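Local coordinates for protein NEQ263 (Nanoarchaeum equitans Kin4-M, PDB 5BN3) that probably binds ATP as the NeqB subunit of an archaeal ATP synthase core complex with NeqA, at residues B[59-64]-B[75-80]; B[205-210]-B[260-265]; B[345-350]-B[377-382]. All coordinates share one frame; numbering follows the deposited sequence.

How the contacts relate
All three contacts are buried, yet they lie at different depths. Contact 2 is nearest the chain's centre, about 11 Å from it centre to centre, with contacts 1 and 3 further out at about 21 and 28 Å. Contacts 1 and 2 share helix 196-215: contact 2 uses its residues 205-210, and Ile63 and Phe77 of contact 1 pack against the same helix. Contact 3 stands apart in the C-terminal helices, on the opposite side of the chain's centre from contact 1. Deep in the nucleotide-binding domain, contact 2 sets a buried arginine against a leucine; further out, tyrosine hydroxyls bond to a turn carbonyl in contact 1 and to a carboxylate in contact 3.

Contact 1: residues B[59-64]-B[75-80]; sequences NTYKIA and NGFGEP
Tyr61 and Ile63 face the type I beta turn formed by Asn75 to Gly78, and the two backbones approach most closely at Ile63 and Gly78, whose CA atoms are 7.0 Å apart. The principal link is a hydrogen bond from Tyr61 OH to the carbonyl oxygen of Phe77, 2.6 Å between Tyr61 OH and Phe77 O. That oxygen sits at the edge of the tyrosine ring, in its plane, while the hydroxyl is tilted 21° from the carbonyl plane. With CG anti to the backbone N (chi1 -169°), the tyrosine reaches from its loop to the turn, and its ring suits the place because it supplies both an apolar body and a donor at the far end. Tyr61 CZ also packs 4.1 Å from Phe77 CB, the two side chains crossing at about a right angle. Ile63 adds a smaller van der Waals touch, its CG2 methyl lying 3.7 Å from Phe77 O.

The turn is braced from within. Asn75 OD1 accepts from Phe77 N, an Asx turn, and from Glu79 N, the two donors arriving from opposite faces of the amide plane. The other end of that amide is held too, since Asn75 ND2 donates to Glu79 OE1 at 2.9 Å. Gly78 fits its position for two reasons: a CB would be jammed against the preceding carbonyl at these backbone angles, and it would also press on Ile63 CG2.

Around this pairing, Phe77 stacks on Phe44 and touches Ile197 and Glu198 of helix 196-215, while Ile63 leans on Thr208 of the same helix. Strand 62-64 runs antiparallel to strand 91-93, and strand 73-75, which leads into the turn, pairs with strand 185-190 of the large mixed sheet.

Contact 2: residues B[205-210]-B[260-265]; sequences VALTLA and ASIYER
A bend at the third torsion of Arg265 (chi3 78°) carries its guanidinium back to helix 196-215, while Leu207, its CG beside the backbone N and anti to the carbonyl carbon (chi1 -74°), reaches out toward the end of helix 255-263. Leu207 CD1 meets Ile262 CG2 at 3.6 Å, the side chains crossing at about a right angle, and the same methyl lies 3.3 Å from Ile262 O. Its other branch, Leu207 CD2, is 3.5 Å from Arg265 O. A branched leucine suits this place because its two methyls can touch Ile262 and Arg265, three residues apart, at once.

The arginine serves both apolar and polar needs. Leu207 CB lies over the centre of one face of the guanidinium, 4.1 Å above its plane. From the edge of that group, Arg265 NH2 donates to Thr208 OG1 at 3.0 Å. The N-H...acceptor angle is 151°, and the oxygen is tilted slightly from the guanidinium plane. Thr208 and Arg265 lie side by side, pointing the same way. Thr208 OG1 is also bonded to Arg204 O one helical turn back, which anchors the acceptor.

Two partners beyond the segments share the arginine: NH2 forms a salt bridge with Glu211 OE1, and NH1 donates to Ile94 O. A leucine here would remove the guanidinium and would probably leave Glu211 without its ionic mate, and Thr208 OG1 and Ile94 O without this donor. Leu207 and Ile262 both rest on Met225 of strand 220-226, so the helices join above the sheet of the nucleotide-binding domain. Glu211 probably balances the charge of the buried arginine, while the hydroxyl and the carbonyl occupy further N-H groups; Arg265 O, buried by this packing, has no polar partner in the model.

Contact 3: residues B[345-350]-B[377-382]; sequences KSYAKG and ELVEKE
Tyr347 reaches from helix 334-356 to Val379 and Glu380 on helix 367-384, and nearly all of the contact gathers around its ring. The helices come closest at Tyr347 and Val379, whose CA atoms are 7.5 Å apart. On the apolar flank, Tyr347 CD1 packs 3.8 Å from Val379 CG1, the branch that stands anti to the backbone N of Val379. Leu320 and Leu321 of a preceding loop also touch Tyr347. Beyond the valine, the phenol ends in a hydrogen bond, Tyr347 OH donating to Glu380 OE2 at 2.5 Å. The carboxylate is met on its anti lone pair, away from its other oxygen, and its plane is turned 69° from that of the ring. Tyrosine suits the place because one rigid side chain spans from a valine to a buried acid. An extended chain beyond CG brings the glutamate tip to the hydroxyl, and OE2 is held a second time by a salt bridge to Arg354; these two partners would be expected to stabilise its negative charge.

The outward side is looser. Lys345 and Lys349 are partly exposed and take no part in the contact; Lys345 forms a salt bridge with Asp341 and packs on Lys411 of the neighbouring V-type ATP synthase alpha chain. Lys381 is exposed, and its long polar chain suits a helix surface facing solvent.

Helix packing of this sort builds the helical C-terminal domain of V- and A-type ATP synthase subunits, here joining helices 334-356 and 367-384, with helix 394-408 packed against Leu378.

Contact 1: residues B[59-64]-B[75-80]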
ATOM      1  N   ASN B  59      10.349 -43.322   2.125  1.00 57.91           N
ATOM      2  CA  ASN B  59      11.465 -42.383   2.211  1.00 57.79           C
ATOM      3  C   ASN B  59      11.187 -41.075   1.480  1.00 54.71           C
ATOM      4  O   ASN B  59      10.309 -41.012   0.621  1.00 45.21           O
ATOM      5  CB  ASN B  59      12.752 -43.023   1.675  1.00 55.88           C
ATOM      6  CG  ASN B  59      12.598 -43.555   0.259  1.00 79.04           C
ATOM      7  OD1 ASN B  59      12.245 -44.718   0.056  1.00 77.28           O
ATOM      8  ND2 ASN B  59      12.874 -42.709  -0.728  1.00 68.05           N
ATOM      9  N   THR B  60      11.935 -40.030   1.832  1.00 52.23           N
ATOM     10  CA  THR B  60      11.866 -38.760   1.110  1.00 53.93           C
ATOM     11  C   THR B  60      12.638 -38.899  -0.196  1.00 47.34           C
ATOM     12  O   THR B  60      13.348 -39.885  -0.390  1.00 49.18           O
ATOM     13  CB  THR B  60      12.425 -37.585   1.942  1.00 46.06           C
ATOM     14  OG1 THR B  60      13.834 -37.751   2.137  1.00 43.28           O
ATOM     15  CG2 THR B  60      11.737 -37.518   3.292  1.00 47.46           C
ATOM     16  N   TYR B  61      12.509 -37.918  -1.086  1.00 47.64           N
ATOM     17  CA  TYR B  61      13.093 -38.040  -2.422  1.00 48.75           C
ATOM     18  C   TYR B  61      14.620 -38.006  -2.434  1.00 41.62           C
ATOM     19  O   TYR B  61      15.247 -37.110  -1.863  1.00 40.37           O
ATOM     20  CB  TYR B  61      12.526 -36.989  -3.382  1.00 42.17           C
ATOM     21  CG  TYR B  61      12.894 -37.248  -4.827  1.00 47.69           C
ATOM     22  CD1 TYR B  61      12.266 -38.249  -5.553  1.00 43.49           C
ATOM     23  CD2 TYR B  61      13.875 -36.499  -5.460  1.00 44.48           C
ATOM     24  CE1 TYR B  61      12.602 -38.496  -6.869  1.00 43.56           C
ATOM     25  CE2 TYR B  61      14.216 -36.739  -6.777  1.00 42.38           C
ATOM     26  CZ  TYR B  61      13.577 -37.739  -7.474  1.00 46.37           C
ATOM     27  OH  TYR B  61      13.910 -37.982  -8.784  1.00 46.26           O
ATOM     28  N   LYS B  62      15.205 -38.996  -3.099  1.00 37.10           N
ATOM     29  CA  LYS B  62      16.652 -39.115  -3.192  1.00 47.26           C
ATOM     30  C   LYS B  62      17.087 -39.351  -4.634  1.00 50.24           C
ATOM     31  O   LYS B  62      16.302 -39.817  -5.460  1.00 45.85           O
ATOM     32  CB  LYS B  62      17.151 -40.258  -2.297  1.00 42.40           C
ATOM     33  CG  LYS B  62      16.820 -40.097  -0.820  1.00 54.94           C
ATOM     34  CD  LYS B  62      17.329 -41.284  -0.011  1.00 59.29           C
ATOM     35  CE  LYS B  62      17.007 -41.126   1.467  1.00 58.71           C
ATOM     36  NZ  LYS B  62      17.494 -42.280   2.274  1.00 76.84           N
ATOM     37  N   ILE B  63      18.337 -39.020  -4.935  1.00 42.93           N
ATOM     38  CA  ILE B  63      18.904 -39.317  -6.244  1.00 47.37           C
ATOM     39  C   ILE B  63      20.198 -40.110  -6.105  1.00 48.73           C
ATOM     40  O   ILE B  63      20.922 -39.972  -5.116  1.00 44.64           O
ATOM     41  CB  ILE B  63      19.174 -38.040  -7.072  1.00 51.59           C
ATOM     42  CG1 ILE B  63      20.120 -37.098  -6.323  1.00 46.58           C
ATOM     43  CG2 ILE B  63      17.870 -37.336  -7.412  1.00 45.73           C
ATOM     44  CD1 ILE B  63      20.744 -36.029  -7.208  1.00 48.72           C
ATOM     45  N   ALA B  64      20.483 -40.948  -7.096  1.00 47.32           N
ATOM     46  CA  ALA B  64      21.760 -41.645  -7.152  1.00 51.37           C
ATOM     47  C   ALA B  64      22.824 -40.648  -7.584  1.00 48.06           C
ATOM     48  O   ALA B  64      22.674 -39.993  -8.614  1.00 60.71           O
ATOM     49  CB  ALA B  64      21.685 -42.798  -8.134  1.00 55.94           C
ATOM     50  N   ASN B  75      15.729 -33.752 -16.197  1.00 36.69           N
ATOM     51  CA  ASN B  75      14.658 -32.875 -15.723  1.00 39.32           C
ATOM     52  C   ASN B  75      14.905 -32.432 -14.280  1.00 36.41           C
ATOM     53  O   ASN B  75      15.969 -32.700 -13.721  1.00 39.67           O
ATOM     54  CB  ASN B  75      13.265 -33.506 -15.890  1.00 38.12           C
ATOM     55  CG  ASN B  75      13.062 -34.750 -15.031  1.00 44.33           C
ATOM     56  OD1 ASN B  75      13.868 -35.066 -14.155  1.00 41.44           O
ATOM     57  ND2 ASN B  75      11.965 -35.457 -15.278  1.00 45.91           N
ATOM     58  N   GLY B  76      13.923 -31.769 -13.677  1.00 36.48           N
ATOM     59  CA  GLY B  76      14.077 -31.264 -12.324  1.00 36.94           C
ATOM     60  C   GLY B  76      14.199 -32.340 -11.261  1.00 48.65           C
ATOM     61  O   GLY B  76      14.654 -32.070 -10.149  1.00 38.34           O
ATOM     62  N   PHE B  77      13.789 -33.561 -11.597  1.00 42.17           N
ATOM     63  CA  PHE B  77      13.871 -34.671 -10.653  1.00 39.40           C
ATOM     64  C   PHE B  77      15.178 -35.446 -10.812  1.00 41.88           C
ATOM     65  O   PHE B  77      15.448 -36.385 -10.061  1.00 41.15           O
ATOM     66  CB  PHE B  77      12.676 -35.611 -10.831  1.00 46.30           C
ATOM     67  CG  PHE B  77      11.347 -34.957 -10.582  1.00 39.79           C
ATOM     68  CD1 PHE B  77      10.972 -34.585  -9.300  1.00 44.25           C
ATOM     69  CD2 PHE B  77      10.463 -34.729 -11.627  1.00 40.28           C
ATOM     70  CE1 PHE B  77       9.745 -33.988  -9.064  1.00 46.82           C
ATOM     71  CE2 PHE B  77       9.233 -34.132 -11.398  1.00 48.70           C
ATOM     72  CZ  PHE B  77       8.875 -33.761 -10.114  1.00 43.93           C
ATOM     73  N   GLY B  78      15.987 -35.051 -11.790  1.00 40.74           N
ATOM     74  CA  GLY B  78      17.244 -35.730 -12.049  1.00 39.87           C
ATOM     75  C   GLY B  78      17.087 -36.918 -12.980  1.00 44.01           C
ATOM     76  O   GLY B  78      18.017 -37.710 -13.156  1.00 40.96           O
ATOM     77  N   GLU B  79      15.905 -37.049 -13.575  1.00 43.08           N
ATOM     78  CA  GLU B  79      15.639 -38.128 -14.520  1.00 42.92           C
ATOM     79  C   GLU B  79      16.141 -37.736 -15.901  1.00 48.01           C
ATOM     80  O   GLU B  79      15.925 -36.608 -16.345  1.00 44.85           O
ATOM     81  CB  GLU B  79      14.141 -38.436 -14.569  1.00 49.21           C
ATOM     82  CG  GLU B  79      13.577 -38.955 -13.253  1.00 49.29           C
ATOM     83  CD  GLU B  79      12.072 -38.784 -13.156  1.00 77.64           C
ATOM     84  OE1 GLU B  79      11.497 -38.065 -14.002  1.00 63.51           O
ATOM     85  OE2 GLU B  79      11.465 -39.363 -12.233  1.00 79.88           O
ATOM     86  N   PRO B  80      16.802 -38.674 -16.593  1.00 63.88           N
ATOM     87  CA  PRO B  80      17.421 -38.345 -17.880  1.00 45.46           C
ATOM     88  C   PRO B  80      16.407 -37.950 -18.946  1.00 60.69           C
ATOM     89  O   PRO B  80      15.340 -38.562 -19.051  1.00 45.20           O
ATOM     90  CB  PRO B  80      18.119 -39.652 -18.274  1.00 60.81           C
ATOM     91  CG  PRO B  80      17.336 -40.718 -17.585  1.00 62.01           C
ATOM     92  CD  PRO B  80      16.910 -40.110 -16.277  1.00 53.00           C
TER

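Contact 2: residues B[205-210]-B[260-265]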
ATOM      1  N   VAL B 205      18.497 -30.972  -6.695  1.00 32.25           N
ATOM      2  CA  VAL B 205      19.187 -32.109  -7.300  1.00 34.89           C
ATOM      3  C   VAL B 205      20.509 -31.660  -7.924  1.00 35.88           C
ATOM      4  O   VAL B 205      21.499 -32.388  -7.886  1.00 34.35           O
ATOM      5  CB  VAL B 205      18.306 -32.874  -8.337  1.00 43.56           C
ATOM      6  CG1 VAL B 205      16.953 -33.217  -7.741  1.00 38.14           C
ATOM      7  CG2 VAL B 205      18.115 -32.065  -9.604  1.00 51.87           C
ATOM      8  N   ALA B 206      20.524 -30.449  -8.474  1.00 34.51           N
ATOM      9  CA  ALA B 206      21.730 -29.895  -9.082  1.00 32.81           C
ATOM     10  C   ALA B 206      22.818 -29.650  -8.042  1.00 30.34           C
ATOM     11  O   ALA B 206      24.000 -29.913  -8.286  1.00 33.88           O
ATOM     12  CB  ALA B 206      21.402 -28.606  -9.816  1.00 33.45           C
ATOM     13  N   LEU B 207      22.420 -29.124  -6.888  1.00 31.47           N
ATOM     14  CA  LEU B 207      23.362 -28.863  -5.802  1.00 35.66           C
ATOM     15  C   LEU B 207      23.767 -30.130  -5.047  1.00 36.72           C
ATOM     16  O   LEU B 207      24.865 -30.203  -4.495  1.00 35.08           O
ATOM     17  CB  LEU B 207      22.794 -27.817  -4.840  1.00 36.70           C
ATOM     18  CG  LEU B 207      22.809 -26.388  -5.385  1.00 39.16           C
ATOM     19  CD1 LEU B 207      22.000 -25.465  -4.499  1.00 37.55           C
ATOM     20  CD2 LEU B 207      24.235 -25.897  -5.486  1.00 34.31           C
ATOM     21  N   THR B 208      22.881 -31.124  -5.014  1.00 36.51           N
ATOM     22  CA  THR B 208      23.233 -32.420  -4.443  1.00 36.59           C
ATOM     23  C   THR B 208      24.354 -33.048  -5.266  1.00 35.50           C
ATOM     24  O   THR B 208      25.309 -33.596  -4.713  1.00 37.60           O
ATOM     25  CB  THR B 208      22.020 -33.370  -4.395  1.00 40.40           C
ATOM     26  OG1 THR B 208      21.032 -32.834  -3.507  1.00 39.00           O
ATOM     27  CG2 THR B 208      22.437 -34.746  -3.901  1.00 43.42           C
ATOM     28  N   LEU B 209      24.244 -32.953  -6.588  1.00 37.08           N
ATOM     29  CA  LEU B 209      25.307 -33.424  -7.472  1.00 40.17           C
ATOM     30  C   LEU B 209      26.568 -32.589  -7.283  1.00 42.56           C
ATOM     31  O   LEU B 209      27.675 -33.122  -7.257  1.00 39.19           O
ATOM     32  CB  LEU B 209      24.862 -33.366  -8.936  1.00 42.86           C
ATOM     33  CG  LEU B 209      25.962 -33.714  -9.946  1.00 45.47           C
ATOM     34  CD1 LEU B 209      26.390 -35.163  -9.783  1.00 41.64           C
ATOM     35  CD2 LEU B 209      25.528 -33.444 -11.378  1.00 41.62           C
ATOM     36  N   ALA B 210      26.392 -31.279  -7.145  1.00 35.45           N
ATOM     37  CA  ALA B 210      27.523 -30.369  -6.990  1.00 36.88           C
ATOM     38  C   ALA B 210      28.326 -30.663  -5.726  1.00 36.04           C
ATOM     39  O   ALA B 210      29.557 -30.646  -5.748  1.00 33.82           O
ATOM     40  CB  ALA B 210      27.043 -28.934  -6.988  1.00 32.97           C
ATOM     41  N   ALA B 260      18.041 -19.459   1.328  1.00 29.96           N
ATOM     42  CA  ALA B 260      19.332 -19.704   1.957  1.00 30.73           C
ATOM     43  C   ALA B 260      19.694 -21.181   1.928  1.00 38.28           C
ATOM     44  O   ALA B 260      20.861 -21.535   1.772  1.00 34.39           O
ATOM     45  CB  ALA B 260      19.326 -19.194   3.377  1.00 26.45           C
ATOM     46  N   SER B 261      18.691 -22.045   2.075  1.00 33.16           N
ATOM     47  CA  SER B 261      18.921 -23.489   2.064  1.00 41.77           C
ATOM     48  C   SER B 261      19.426 -23.954   0.701  1.00 47.66           C
ATOM     49  O   SER B 261      19.868 -25.092   0.544  1.00 37.86           O
ATOM     50  CB  SER B 261      17.645 -24.244   2.439  1.00 37.68           C
ATOM     51  OG  SER B 261      16.756 -24.316   1.341  1.00 43.26           O
ATOM     52  N   ILE B 262      19.356 -23.061  -0.282  1.00 34.14           N
ATOM     53  CA  ILE B 262      19.919 -23.308  -1.602  1.00 34.38           C
ATOM     54  C   ILE B 262      21.259 -22.587  -1.778  1.00 33.48           C
ATOM     55  O   ILE B 262      22.265 -23.215  -2.110  1.00 38.49           O
ATOM     56  CB  ILE B 262      18.936 -22.861  -2.697  1.00 39.05           C
ATOM     57  CG1 ILE B 262      17.714 -23.779  -2.703  1.00 47.51           C
ATOM     58  CG2 ILE B 262      19.591 -22.871  -4.063  1.00 32.73           C
ATOM     59  CD1 ILE B 262      16.734 -23.431  -3.766  1.00 64.06           C
ATOM     60  N   TYR B 263      21.269 -21.274  -1.552  1.00 30.37           N
ATOM     61  CA  TYR B 263      22.462 -20.454  -1.779  1.00 31.41           C
ATOM     62  C   TYR B 263      23.660 -20.866  -0.919  1.00 36.92           C
ATOM     63  O   TYR B 263      24.804 -20.790  -1.367  1.00 34.45           O
ATOM     64  CB  TYR B 263      22.149 -18.973  -1.538  1.00 25.88           C
ATOM     65  CG  TYR B 263      21.096 -18.375  -2.447  1.00 28.73           C
ATOM     66  CD1 TYR B 263      20.868 -18.880  -3.720  1.00 32.91           C
ATOM     67  CD2 TYR B 263      20.334 -17.294  -2.028  1.00 32.97           C
ATOM     68  CE1 TYR B 263      19.907 -18.320  -4.547  1.00 37.55           C
ATOM     69  CE2 TYR B 263      19.374 -16.731  -2.847  1.00 29.05           C
ATOM     70  CZ  TYR B 263      19.166 -17.247  -4.101  1.00 33.65           C
ATOM     71  OH  TYR B 263      18.209 -16.682  -4.911  1.00 33.62           O
ATOM     72  N   GLU B 264      23.397 -21.294   0.313  1.00 31.28           N
ATOM     73  CA  GLU B 264      24.471 -21.644   1.247  1.00 33.74           C
ATOM     74  C   GLU B 264      25.076 -23.023   0.988  1.00 35.94           C
ATOM     75  O   GLU B 264      26.040 -23.418   1.648  1.00 35.74           O
ATOM     76  CB  GLU B 264      23.987 -21.537   2.697  1.00 35.32           C
ATOM     77  CG  GLU B 264      23.779 -20.103   3.172  1.00 38.80           C
ATOM     78  CD  GLU B 264      25.079 -19.406   3.545  1.00 63.82           C
ATOM     79  OE1 GLU B 264      25.236 -18.215   3.201  1.00 51.67           O
ATOM     80  OE2 GLU B 264      25.937 -20.036   4.200  1.00 43.83           O
ATOM     81  N   ARG B 265      24.511 -23.751   0.030  1.00 32.38           N
ATOM     82  CA  ARG B 265      25.109 -25.010  -0.410  1.00 42.53           C
ATOM     83  C   ARG B 265      26.153 -24.699  -1.475  1.00 42.05           C
ATOM     84  O   ARG B 265      26.062 -25.145  -2.621  1.00 47.03           O
ATOM     85  CB  ARG B 265      24.043 -25.973  -0.937  1.00 33.86           C
ATOM     86  CG  ARG B 265      23.076 -26.453   0.143  1.00 33.68           C
ATOM     87  CD  ARG B 265      21.967 -27.318  -0.433  1.00 37.12           C
ATOM     88  NE  ARG B 265      22.406 -28.682  -0.723  1.00 44.39           N
ATOM     89  CZ  ARG B 265      21.630 -29.618  -1.263  1.00 44.44           C
ATOM     90  NH1 ARG B 265      20.373 -29.339  -1.578  1.00 35.75           N
ATOM     91  NH2 ARG B 265      22.112 -30.830  -1.492  1.00 38.27           N
TER

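Contact 3: residues B[345-350]-B[377-382]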
ATOM      1  N   LYS B 345      35.643   5.274  -6.816  1.00 45.01           N
ATOM      2  CA  LYS B 345      35.504   6.617  -6.253  1.00 48.32           C
ATOM      3  C   LYS B 345      35.414   7.709  -7.321  1.00 48.19           C
ATOM      4  O   LYS B 345      34.635   8.649  -7.183  1.00 49.06           O
ATOM      5  CB  LYS B 345      36.649   6.911  -5.276  1.00 52.04           C
ATOM      6  CG  LYS B 345      36.704   5.973  -4.069  1.00 61.92           C
ATOM      7  CD  LYS B 345      36.216   6.651  -2.794  1.00 79.41           C
ATOM      8  CE  LYS B 345      36.057   5.654  -1.648  1.00 70.14           C
ATOM      9  NZ  LYS B 345      37.327   4.969  -1.281  1.00 74.27           N
ATOM     10  N   SER B 346      36.206   7.582  -8.381  1.00 43.57           N
ATOM     11  CA  SER B 346      36.209   8.577  -9.450  1.00 47.20           C
ATOM     12  C   SER B 346      34.956   8.496 -10.324  1.00 52.82           C
ATOM     13  O   SER B 346      34.451   9.518 -10.785  1.00 50.08           O
ATOM     14  CB  SER B 346      37.461   8.439 -10.318  1.00 48.25           C
ATOM     15  OG  SER B 346      38.637   8.499  -9.532  1.00 47.81           O
ATOM     16  N   TYR B 347      34.466   7.280 -10.554  1.00 44.81           N
ATOM     17  CA  TYR B 347      33.242   7.077 -11.325  1.00 39.88           C
ATOM     18  C   TYR B 347      32.055   7.673 -10.577  1.00 42.35           C
ATOM     19  O   TYR B 347      31.209   8.339 -11.171  1.00 46.86           O
ATOM     20  CB  TYR B 347      33.017   5.582 -11.591  1.00 38.54           C
ATOM     21  CG  TYR B 347      31.835   5.274 -12.485  1.00 43.74           C
ATOM     22  CD1 TYR B 347      31.764   5.783 -13.773  1.00 42.53           C
ATOM     23  CD2 TYR B 347      30.802   4.457 -12.048  1.00 46.75           C
ATOM     24  CE1 TYR B 347      30.691   5.503 -14.595  1.00 46.92           C
ATOM     25  CE2 TYR B 347      29.723   4.169 -12.867  1.00 41.21           C
ATOM     26  CZ  TYR B 347      29.675   4.696 -14.138  1.00 47.52           C
ATOM     27  OH  TYR B 347      28.609   4.420 -14.961  1.00 39.84           O
ATOM     28  N   ALA B 348      32.009   7.437  -9.270  1.00 37.66           N
ATOM     29  CA  ALA B 348      30.945   7.977  -8.428  1.00 40.85           C
ATOM     30  C   ALA B 348      30.939   9.502  -8.439  1.00 51.12           C
ATOM     31  O   ALA B 348      29.885  10.128  -8.573  1.00 43.94           O
ATOM     32  CB  ALA B 348      31.086   7.461  -7.010  1.00 41.33           C
ATOM     33  N   LYS B 349      32.117  10.098  -8.289  1.00 49.78           N
ATOM     34  CA  LYS B 349      32.245  11.550  -8.330  1.00 58.11           C
ATOM     35  C   LYS B 349      31.872  12.071  -9.717  1.00 54.14           C
ATOM     36  O   LYS B 349      31.281  13.142  -9.848  1.00 49.87           O
ATOM     37  CB  LYS B 349      33.667  11.971  -7.949  1.00 54.27           C
ATOM     38  CG  LYS B 349      33.852  13.473  -7.779  1.00 66.93           C
ATOM     39  CD  LYS B 349      34.812  13.787  -6.638  1.00 78.32           C
ATOM     40  CE  LYS B 349      35.026  15.288  -6.483  1.00 76.68           C
ATOM     41  NZ  LYS B 349      33.751  16.029  -6.272  1.00 88.85           N
ATOM     42  N   GLY B 350      32.205  11.295 -10.745  1.00 48.66           N
ATOM     43  CA  GLY B 350      31.837  11.639 -12.107  1.00 44.07           C
ATOM     44  C   GLY B 350      30.335  11.646 -12.315  1.00 56.43           C
ATOM     45  O   GLY B 350      29.810  12.484 -13.050  1.00 52.58           O
ATOM     46  N   GLU B 377      32.211   9.198 -18.385  1.00 52.44           N
ATOM     47  CA  GLU B 377      31.805   8.982 -19.770  1.00 47.53           C
ATOM     48  C   GLU B 377      32.698   7.938 -20.437  1.00 51.38           C
ATOM     49  O   GLU B 377      32.212   7.044 -21.130  1.00 47.46           O
ATOM     50  CB  GLU B 377      31.862  10.294 -20.559  1.00 58.56           C
ATOM     51  CG  GLU B 377      31.433  10.155 -22.013  1.00 70.12           C
ATOM     52  CD  GLU B 377      31.886  11.317 -22.878  1.00 99.02           C
ATOM     53  OE1 GLU B 377      32.127  12.416 -22.333  1.00 97.98           O
ATOM     54  OE2 GLU B 377      32.007  11.129 -24.108  1.00 81.87           O
ATOM     55  N   LEU B 378      34.004   8.057 -20.216  1.00 45.42           N
ATOM     56  CA  LEU B 378      34.979   7.151 -20.821  1.00 57.03           C
ATOM     57  C   LEU B 378      34.972   5.761 -20.180  1.00 48.37           C
ATOM     58  O   LEU B 378      35.236   4.764 -20.853  1.00 46.74           O
ATOM     59  CB  LEU B 378      36.383   7.755 -20.748  1.00 54.46           C
ATOM     60  CG  LEU B 378      36.658   9.038 -21.537  1.00 61.82           C
ATOM     61  CD1 LEU B 378      38.000   9.630 -21.141  1.00 58.86           C
ATOM     62  CD2 LEU B 378      36.634   8.757 -23.022  1.00 61.50           C
ATOM     63  N   VAL B 379      34.686   5.699 -18.883  1.00 46.71           N
ATOM     64  CA  VAL B 379      34.558   4.420 -18.189  1.00 47.28           C
ATOM     65  C   VAL B 379      33.472   3.577 -18.850  1.00 38.33           C
ATOM     66  O   VAL B 379      33.662   2.390 -19.114  1.00 44.88           O
ATOM     67  CB  VAL B 379      34.233   4.622 -16.691  1.00 50.42           C
ATOM     68  CG1 VAL B 379      33.594   3.379 -16.098  1.00 47.66           C
ATOM     69  CG2 VAL B 379      35.489   4.984 -15.921  1.00 50.41           C
ATOM     70  N   GLU B 380      32.340   4.209 -19.137  1.00 44.88           N
ATOM     71  CA  GLU B 380      31.217   3.512 -19.748  1.00 49.35           C
ATOM     72  C   GLU B 380      31.501   3.137 -21.203  1.00 49.71           C
ATOM     73  O   GLU B 380      31.052   2.095 -21.674  1.00 46.61           O
ATOM     74  CB  GLU B 380      29.945   4.362 -19.641  1.00 46.00           C
ATOM     75  CG  GLU B 380      29.517   4.634 -18.201  1.00 44.16           C
ATOM     76  CD  GLU B 380      28.349   5.597 -18.092  1.00 59.93           C
ATOM     77  OE1 GLU B 380      27.932   6.161 -19.126  1.00 51.46           O
ATOM     78  OE2 GLU B 380      27.847   5.791 -16.964  1.00 47.49           O
ATOM     79  N   LYS B 381      32.255   3.980 -21.903  1.00 47.28           N
ATOM     80  CA  LYS B 381      32.515   3.774 -23.329  1.00 51.98           C
ATOM     81  C   LYS B 381      33.685   2.841 -23.627  1.00 42.58           C
ATOM     82  O   LYS B 381      33.661   2.107 -24.614  1.00 48.87           O
ATOM     83  CB  LYS B 381      32.752   5.119 -24.025  1.00 67.80           C
ATOM     84  CG  LYS B 381      31.492   5.931 -24.258  1.00 63.35           C
ATOM     85  CD  LYS B 381      31.819   7.325 -24.773  1.00 76.96           C
ATOM     86  CE  LYS B 381      30.552   8.088 -25.126  1.00 86.04           C
ATOM     87  NZ  LYS B 381      30.818   9.530 -25.380  1.00 99.14           N
ATOM     88  N   GLU B 382      34.709   2.871 -22.779  1.00 41.68           N
ATOM     89  CA  GLU B 382      35.952   2.163 -23.076  1.00 54.23           C
ATOM     90  C   GLU B 382      36.307   1.069 -22.071  1.00 49.91           C
ATOM     91  O   GLU B 382      37.057   0.151 -22.390  1.00 46.48           O
ATOM     92  CB  GLU B 382      37.110   3.162 -23.199  1.00 47.43           C
ATOM     93  CG  GLU B 382      36.836   4.308 -24.165  1.00 63.48           C
ATOM     94  CD  GLU B 382      38.086   5.098 -24.504  1.00 95.98           C
ATOM     95  OE1 GLU B 382      39.150   4.808 -23.919  1.00 87.72           O
ATOM     96  OE2 GLU B 382      38.004   6.004 -25.361  1.00104.30           O
TER